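PDB 1YNB: 5'-deoxynucleotidase from Archaeoglobus fulgidus, which probably hydrolyses 2'-deoxyribonucleoside 5'-phosphates to the deoxyribonucleoside and phosphate, as a metal-dependent homodimeric enzyme of the HD-domain family. Local coordinates for residues V118-F130 against V149-L163. Numbering follows the deposited sequence.
Sequences VYVSDADKLELAF and VELKTDAAKEIYRVL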
# COMPACT_ATOMS: atom_id res chain seq x y z
N VAL A 118 -15.80 -16.40 16.49
CA VAL A 118 -16.65 -15.23 16.63
C VAL A 118 -15.87 -13.96 16.34
O VAL A 118 -16.41 -13.03 15.76
CB VAL A 118 -17.32 -15.13 18.01
CG1 VAL A 118 -18.06 -13.83 18.13
CG2 VAL A 118 -18.34 -16.25 18.15
N TYR A 119 -14.60 -13.90 16.73
CA TYR A 119 -13.82 -12.70 16.44
C TYR A 119 -13.56 -12.61 14.93
O TYR A 119 -13.52 -11.52 14.37
CB TYR A 119 -12.48 -12.70 17.19
CG TYR A 119 -12.64 -12.65 18.69
CD1 TYR A 119 -13.31 -11.58 19.30
CD2 TYR A 119 -12.21 -13.72 19.49
CE1 TYR A 119 -13.54 -11.58 20.67
CE2 TYR A 119 -12.44 -13.71 20.87
CZ TYR A 119 -13.11 -12.64 21.45
OH TYR A 119 -13.40 -12.65 22.80
N VAL A 120 -13.38 -13.76 14.29
CA VAL A 120 -13.13 -13.78 12.85
C VAL A 120 -14.38 -13.30 12.13
O VAL A 120 -14.30 -12.48 11.20
CB VAL A 120 -12.77 -15.21 12.36
CG1 VAL A 120 -12.54 -15.21 10.83
CG2 VAL A 120 -11.48 -15.67 13.06
N SER A 121 -15.53 -13.80 12.56
CA SER A 121 -16.80 -13.44 11.94
C SER A 121 -17.08 -11.94 12.05
O SER A 121 -17.45 -11.31 11.06
CB SER A 121 -17.96 -14.21 12.60
OG SER A 121 -19.17 -13.98 11.89
N ASP A 122 -16.91 -11.38 13.25
CA ASP A 122 -17.13 -9.96 13.47
C ASP A 122 -16.09 -9.12 12.70
O ASP A 122 -16.42 -8.05 12.15
CB ASP A 122 -17.00 -9.60 14.95
CG ASP A 122 -18.33 -9.71 15.73
OD1 ASP A 122 -19.38 -10.15 15.18
OD2 ASP A 122 -18.31 -9.34 16.91
N ALA A 123 -14.86 -9.60 12.67
CA ALA A 123 -13.79 -8.85 11.97
C ALA A 123 -14.03 -8.76 10.47
O ALA A 123 -13.73 -7.72 9.86
CB ALA A 123 -12.39 -9.49 12.26
N ASP A 124 -14.54 -9.84 9.88
CA ASP A 124 -14.86 -9.95 8.45
C ASP A 124 -15.89 -8.86 8.15
O ASP A 124 -15.71 -8.05 7.23
CB ASP A 124 -15.47 -11.34 8.19
CG ASP A 124 -15.98 -11.52 6.77
OD1 ASP A 124 -16.92 -12.31 6.57
OD2 ASP A 124 -15.45 -10.88 5.82
N LYS A 125 -16.96 -8.83 8.92
CA LYS A 125 -18.02 -7.81 8.73
C LYS A 125 -17.58 -6.38 9.05
O LYS A 125 -17.98 -5.42 8.38
CB LYS A 125 -19.23 -8.17 9.60
CG LYS A 125 -19.85 -9.49 9.24
CD LYS A 125 -21.06 -9.69 10.16
CE LYS A 125 -21.38 -11.15 10.40
NZ LYS A 125 -22.19 -11.20 11.67
N LEU A 126 -16.79 -6.19 10.09
CA LEU A 126 -16.32 -4.86 10.41
C LEU A 126 -15.38 -4.36 9.32
O LEU A 126 -15.39 -3.16 9.02
CB LEU A 126 -15.53 -4.81 11.73
CG LEU A 126 -16.19 -4.26 13.00
CD1 LEU A 126 -15.07 -4.06 14.04
CD2 LEU A 126 -16.91 -2.91 12.75
N GLU A 127 -14.52 -5.24 8.80
CA GLU A 127 -13.58 -4.84 7.74
C GLU A 127 -14.41 -4.29 6.55
O GLU A 127 -14.08 -3.23 5.93
CB GLU A 127 -12.71 -6.01 7.31
CG GLU A 127 -11.38 -5.60 6.62
CD GLU A 127 -11.57 -5.00 5.20
OE1 GLU A 127 -12.37 -5.55 4.40
OE2 GLU A 127 -10.87 -4.00 4.90
N LEU A 128 -15.43 -5.05 6.20
CA LEU A 128 -16.34 -4.65 5.10
C LEU A 128 -16.97 -3.30 5.39
O LEU A 128 -17.03 -2.43 4.49
CB LEU A 128 -17.44 -5.71 4.91
CG LEU A 128 -18.57 -5.37 3.92
CD1 LEU A 128 -18.04 -5.28 2.48
CD2 LEU A 128 -19.55 -6.49 4.00
N ALA A 129 -17.46 -3.08 6.61
CA ALA A 129 -18.06 -1.79 6.95
C ALA A 129 -17.03 -0.65 6.82
O ALA A 129 -17.33 0.42 6.29
CB ALA A 129 -18.65 -1.80 8.41
N PHE A 130 -15.80 -0.86 7.30
CA PHE A 130 -14.78 0.19 7.15
C PHE A 130 -14.52 0.48 5.65
O PHE A 130 -14.39 1.65 5.25
CB PHE A 130 -13.43 -0.24 7.77
CG PHE A 130 -13.28 0.20 9.19
CD1 PHE A 130 -13.88 -0.53 10.22
CD2 PHE A 130 -12.55 1.34 9.50
CE1 PHE A 130 -13.73 -0.10 11.58
CE2 PHE A 130 -12.39 1.77 10.80
CZ PHE A 130 -12.98 1.04 11.87
N VAL A 149 -25.31 -3.79 9.90
CA VAL A 149 -24.35 -4.86 10.09
C VAL A 149 -24.65 -5.53 11.40
O VAL A 149 -24.76 -4.86 12.43
CB VAL A 149 -22.91 -4.33 10.09
CG1 VAL A 149 -21.93 -5.45 10.46
CG2 VAL A 149 -22.58 -3.80 8.73
N GLU A 150 -24.77 -6.85 11.36
CA GLU A 150 -25.06 -7.64 12.55
C GLU A 150 -23.76 -8.18 13.13
O GLU A 150 -23.20 -9.13 12.61
CB GLU A 150 -25.97 -8.82 12.18
CG GLU A 150 -27.22 -8.47 11.38
CD GLU A 150 -28.20 -7.59 12.15
OE1 GLU A 150 -29.42 -7.69 11.87
OE2 GLU A 150 -27.77 -6.79 13.01
N LEU A 151 -23.28 -7.56 14.20
CA LEU A 151 -22.05 -7.99 14.84
C LEU A 151 -22.48 -8.73 16.10
O LEU A 151 -23.56 -8.47 16.61
CB LEU A 151 -21.20 -6.78 15.20
CG LEU A 151 -20.73 -6.00 13.95
CD1 LEU A 151 -20.20 -4.64 14.36
CD2 LEU A 151 -19.68 -6.81 13.19
N LYS A 152 -21.62 -9.62 16.60
CA LYS A 152 -21.95 -10.40 17.79
C LYS A 152 -21.27 -9.90 19.05
O LYS A 152 -21.89 -9.93 20.12
CB LYS A 152 -21.56 -11.87 17.59
CG LYS A 152 -22.14 -12.59 16.38
CD LYS A 152 -21.50 -13.98 16.28
CE LYS A 152 -21.54 -14.58 14.87
NZ LYS A 152 -20.51 -15.67 14.67
N THR A 153 -20.02 -9.45 18.95
CA THR A 153 -19.31 -9.00 20.15
C THR A 153 -19.49 -7.54 20.53
O THR A 153 -19.73 -6.69 19.67
CB THR A 153 -17.79 -9.28 20.06
OG1 THR A 153 -17.16 -8.36 19.14
CG2 THR A 153 -17.55 -10.70 19.58
N ASP A 154 -19.41 -7.26 21.83
CA ASP A 154 -19.58 -5.89 22.29
C ASP A 154 -18.44 -5.02 21.78
O ASP A 154 -18.62 -3.82 21.58
CB ASP A 154 -19.59 -5.82 23.82
CG ASP A 154 -20.89 -6.35 24.43
OD1 ASP A 154 -21.90 -6.56 23.71
OD2 ASP A 154 -20.89 -6.53 25.67
N ALA A 155 -17.25 -5.60 21.63
CA ALA A 155 -16.10 -4.84 21.16
C ALA A 155 -16.34 -4.40 19.70
O ALA A 155 -16.04 -3.26 19.34
CB ALA A 155 -14.84 -5.70 21.23
N ALA A 156 -16.86 -5.31 18.89
CA ALA A 156 -17.11 -5.02 17.48
C ALA A 156 -18.24 -3.96 17.42
O ALA A 156 -18.17 -3.01 16.65
CB ALA A 156 -17.51 -6.30 16.74
N LYS A 157 -19.28 -4.12 18.24
CA LYS A 157 -20.38 -3.16 18.23
C LYS A 157 -19.92 -1.75 18.59
O LYS A 157 -20.36 -0.77 18.00
CB LYS A 157 -21.50 -3.62 19.18
CG LYS A 157 -22.33 -4.77 18.62
CD LYS A 157 -23.31 -5.30 19.68
CE LYS A 157 -24.09 -6.52 19.17
NZ LYS A 157 -24.91 -7.15 20.27
N GLU A 158 -19.00 -1.64 19.54
CA GLU A 158 -18.52 -0.33 19.96
C GLU A 158 -17.69 0.32 18.83
O GLU A 158 -17.88 1.51 18.50
CB GLU A 158 -17.68 -0.50 21.24
CG GLU A 158 -17.12 0.80 21.86
CD GLU A 158 -16.61 0.64 23.33
OE1 GLU A 158 -16.15 -0.47 23.73
OE2 GLU A 158 -16.65 1.64 24.08
N ILE A 159 -16.80 -0.45 18.23
CA ILE A 159 -15.96 0.07 17.13
C ILE A 159 -16.87 0.49 15.96
O ILE A 159 -16.67 1.53 15.35
CB ILE A 159 -14.96 -1.01 16.66
CG1 ILE A 159 -13.87 -1.18 17.72
CG2 ILE A 159 -14.26 -0.59 15.34
CD1 ILE A 159 -12.92 -2.30 17.36
N TYR A 160 -17.83 -0.35 15.63
CA TYR A 160 -18.77 -0.07 14.54
C TYR A 160 -19.54 1.23 14.83
O TYR A 160 -19.72 2.08 13.95
CB TYR A 160 -19.75 -1.24 14.41
CG TYR A 160 -20.81 -1.04 13.38
CD1 TYR A 160 -20.49 -0.97 12.02
CD2 TYR A 160 -22.15 -0.92 13.74
CE1 TYR A 160 -21.47 -0.78 11.06
CE2 TYR A 160 -23.16 -0.73 12.77
CZ TYR A 160 -22.81 -0.66 11.43
OH TYR A 160 -23.78 -0.50 10.46
N ARG A 161 -20.02 1.38 16.06
CA ARG A 161 -20.77 2.58 16.40
C ARG A 161 -19.95 3.84 16.14
O ARG A 161 -20.46 4.82 15.58
CB ARG A 161 -21.23 2.55 17.88
CG ARG A 161 -22.02 3.81 18.26
CD ARG A 161 -22.54 3.81 19.67
NE ARG A 161 -23.36 5.01 19.92
CZ ARG A 161 -23.81 5.36 21.12
NH1 ARG A 161 -23.53 4.62 22.18
NH2 ARG A 161 -24.55 6.45 21.27
N VAL A 162 -18.68 3.84 16.55
CA VAL A 162 -17.84 5.01 16.33
C VAL A 162 -17.52 5.18 14.84
O VAL A 162 -17.49 6.31 14.35
CB VAL A 162 -16.53 4.94 17.18
CG1 VAL A 162 -15.58 6.11 16.86
CG2 VAL A 162 -16.92 5.01 18.67
N LEU A 163 -17.30 4.07 14.12
CA LEU A 163 -17.02 4.11 12.68
C LEU A 163 -18.15 4.89 12.00
O LEU A 163 -17.90 5.78 11.17
CB LEU A 163 -17.04 2.71 12.07
CG LEU A 163 -16.42 2.25 10.73
CD1 LEU A 163 -17.42 1.34 9.99
CD2 LEU A 163 -15.86 3.39 9.91
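The N-cap of helix 154-166 is tied to the side of helix 117-135 through Asp122, whose carboxylate meets Lys152 and Thr153. Asp122 OD1 takes Lys152 N on its syn lone pair at 2.7 Å, the bond nearly straight at 171°. Asp122 OD2 accepts twice: from Thr153 N on its syn lone pair, and from Thr153 OG1, 2.7 Å away and nearly in line with the C-O bond. With chi1 of 74°, Thr153 holds OG1 between its backbone N and carbonyl carbon, where it also accepts from Ala156 N, the capping bond of the helix. Were Asp122 an alanine, the N-H groups of Lys152 and Thr153 would probably lose their shared carboxylate, and the Thr153 hydroxyl the acceptor of its proton. In this all-helical HD-type fold the two helix segments run almost parallel, 11° apart, and beyond Asp122 mainly apolar side chains line the seam. Leu126 CD1 meets Ile159 CG2 while Leu126 CD2 packs on Tyr160 CB at 3.7 Å. Farther along, Leu163 CG sits over the centre of the Phe130 ring, a CH-pi contact 3.7 Å from the centroid, and Ile159 CG2 touches the ring edge; His15 of the second subunit stacks edge-to-face with Phe130. Asp124, on the same helix, may complete an H...HD...D metal site, without metal here.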